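Local coordinates for transcriptional regulator (Thermus thermophilus, PDB 2H0A), which is a probable transcription regulator of the CcpA type, whose periplasmic-binding-protein-like region probably serves to sense a small effector, at residues G114-I119 against A139-A144. Numbering follows the deposited sequence.
Sequences GPIFAI and AGFQEA
The ring of Phe141 reaches from its helix to the strand with its outer end, and two small aliphatic groups meet it there. Ile116 offers its CG2 methyl at the ring edge, near the ring plane, with CG2 3.7 Å from Phe141 CZ. The CB of Ala118 comes at a slant to the next ring carbon, 3.8 Å from Phe141 CE2. Phe185, of the adjacent strand 182-185, stacks on the same ring, and Phe152 meets it edge-to-face, so that Phe141 has two aromatic partners besides the two aliphatic ones.

Two torsions set up the touch. The Phe141 ring extends anti to its own backbone nitrogen (chi1 -173°), which carries it out from the helix across a CA-to-CA gap of 9.0 Å to Ala118. In Ile116 the CG2 branch lies anti to the nitrogen while CG1 lies beside it (chi1 -59°), and CG2 is the branch that meets the ring. No hydrogen bond links the two segments; the contact is purely apolar and buried, with 112 Å² of surface lost over both sides.

Ile116 and Ala118 belong to one face of strand 116-121, whereas Phe117 turns to the other, where its ring meets Phe174. The strand runs parallel between 182-185 and 157-160, and helix 133-147 lies in the beta-alpha-beta crossover from 116-121 to 157-160, part of the periplasmic-binding-protein-like domain. Helix 99-109 borders the same core, touching Ile116 through Leu109 and Phe141 through Ala105.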
loop_
_atom_site.group_PDB
_atom_site.type_symbol
_atom_site.label_atom_id
_atom_site.label_comp_id
_atom_site.label_asym_id
_atom_site.label_seq_id
_atom_site.Cartn_x
_atom_site.Cartn_y
_atom_site.Cartn_z
ATOM N N GLY A 114 -4.961 -20.510 -26.343
ATOM C CA GLY A 114 -4.219 -20.647 -25.104
ATOM C C GLY A 114 -5.096 -20.531 -23.872
ATOM O O GLY A 114 -6.098 -19.814 -23.902
ATOM N N PRO A 115 -4.740 -21.215 -22.767
ATOM C CA PRO A 115 -5.476 -21.216 -21.497
ATOM C C PRO A 115 -5.674 -19.834 -20.882
ATOM O O PRO A 115 -4.802 -18.974 -20.942
ATOM C CB PRO A 115 -4.630 -22.119 -20.613
ATOM C CG PRO A 115 -3.252 -21.858 -21.127
ATOM C CD PRO A 115 -3.455 -21.914 -22.609
ATOM N N ILE A 116 -6.832 -19.640 -20.277
ATOM C CA ILE A 116 -7.178 -18.376 -19.659
ATOM C C ILE A 116 -6.965 -18.418 -18.142
ATOM O O ILE A 116 -7.492 -19.299 -17.448
ATOM C CB ILE A 116 -8.641 -18.038 -19.959
ATOM C CG1 ILE A 116 -8.843 -17.969 -21.477
ATOM C CG2 ILE A 116 -9.022 -16.743 -19.267
ATOM C CD1 ILE A 116 -10.292 -17.973 -21.918
ATOM N N PHE A 117 -6.179 -17.468 -17.639
ATOM C CA PHE A 117 -5.888 -17.374 -16.214
ATOM C C PHE A 117 -6.479 -16.081 -15.688
ATOM O O PHE A 117 -6.765 -15.159 -16.451
ATOM C CB PHE A 117 -4.378 -17.354 -15.948
ATOM C CG PHE A 117 -3.654 -18.585 -16.402
ATOM C CD1 PHE A 117 -3.220 -18.707 -17.713
ATOM C CD2 PHE A 117 -3.401 -19.623 -15.511
ATOM C CE1 PHE A 117 -2.542 -19.834 -18.134
ATOM C CE2 PHE A 117 -2.722 -20.759 -15.921
ATOM C CZ PHE A 117 -2.291 -20.864 -17.241
ATOM N N ALA A 118 -6.643 -16.015 -14.375
ATOM C CA ALA A 118 -7.195 -14.836 -13.740
ATOM C C ALA A 118 -6.447 -14.513 -12.451
ATOM O O ALA A 118 -5.921 -15.407 -11.771
ATOM C CB ALA A 118 -8.673 -15.048 -13.449
ATOM N N ILE A 119 -6.395 -13.225 -12.129
ATOM C CA ILE A 119 -5.734 -12.765 -10.920
ATOM C C ILE A 119 -6.803 -12.135 -10.032
ATOM O O ILE A 119 -7.551 -11.257 -10.469
ATOM C CB ILE A 119 -4.625 -11.719 -11.230
ATOM C CG1 ILE A 119 -3.641 -12.288 -12.255
ATOM C CG2 ILE A 119 -3.866 -11.364 -9.955
ATOM C CD1 ILE A 119 -2.512 -11.366 -12.607
ATOM N N ALA A 139 -17.318 -13.668 -10.446
ATOM C CA ALA A 139 -18.526 -14.454 -10.687
ATOM C C ALA A 139 -19.008 -14.311 -12.125
ATOM O O ALA A 139 -19.407 -15.294 -12.750
ATOM C CB ALA A 139 -19.620 -14.034 -9.737
ATOM N N GLY A 140 -18.964 -13.085 -12.645
ATOM C CA GLY A 140 -19.388 -12.847 -14.014
ATOM C C GLY A 140 -18.374 -13.426 -14.976
ATOM O O GLY A 140 -18.711 -13.888 -16.067
ATOM N N PHE A 141 -17.114 -13.393 -14.559
ATOM C CA PHE A 141 -16.033 -13.924 -15.367
ATOM C C PHE A 141 -16.292 -15.399 -15.602
ATOM O O PHE A 141 -16.219 -15.880 -16.728
ATOM C CB PHE A 141 -14.696 -13.750 -14.649
ATOM C CG PHE A 141 -13.504 -14.131 -15.487
ATOM C CD1 PHE A 141 -13.192 -13.422 -16.645
ATOM C CD2 PHE A 141 -12.682 -15.189 -15.113
ATOM C CE1 PHE A 141 -12.071 -13.763 -17.418
ATOM C CE2 PHE A 141 -11.560 -15.532 -15.880
ATOM C CZ PHE A 141 -11.255 -14.818 -17.032
ATOM N N GLN A 142 -16.609 -16.112 -14.531
ATOM C CA GLN A 142 -16.871 -17.535 -14.630
ATOM C C GLN A 142 -18.132 -17.849 -15.429
ATOM O O GLN A 142 -18.168 -18.817 -16.185
ATOM C CB GLN A 142 -16.984 -18.144 -13.234
ATOM C CG GLN A 142 -15.785 -17.875 -12.356
ATOM C CD GLN A 142 -15.779 -18.745 -11.127
ATOM O OE1 GLN A 142 -15.601 -19.960 -11.223
ATOM N NE2 GLN A 142 -15.986 -18.134 -9.957
ATOM N N GLU A 143 -19.166 -17.033 -15.259
ATOM C CA GLU A 143 -20.409 -17.250 -15.976
ATOM C C GLU A 143 -20.208 -17.080 -17.476
ATOM O O GLU A 143 -20.678 -17.896 -18.260
ATOM C CB GLU A 143 -21.481 -16.281 -15.473
ATOM C CG GLU A 143 -21.870 -16.487 -14.008
ATOM C CD GLU A 143 -22.825 -17.661 -13.794
ATOM O OE1 GLU A 143 -22.495 -18.800 -14.205
ATOM O OE2 GLU A 143 -23.912 -17.441 -13.209
ATOM N N ALA A 144 -19.504 -16.028 -17.878
ATOM C CA ALA A 144 -19.266 -15.789 -19.292
ATOM C C ALA A 144 -18.410 -16.889 -19.902
ATOM O O ALA A 144 -18.687 -17.358 -21.005
ATOM C CB ALA A 144 -18.600 -14.431 -19.493
#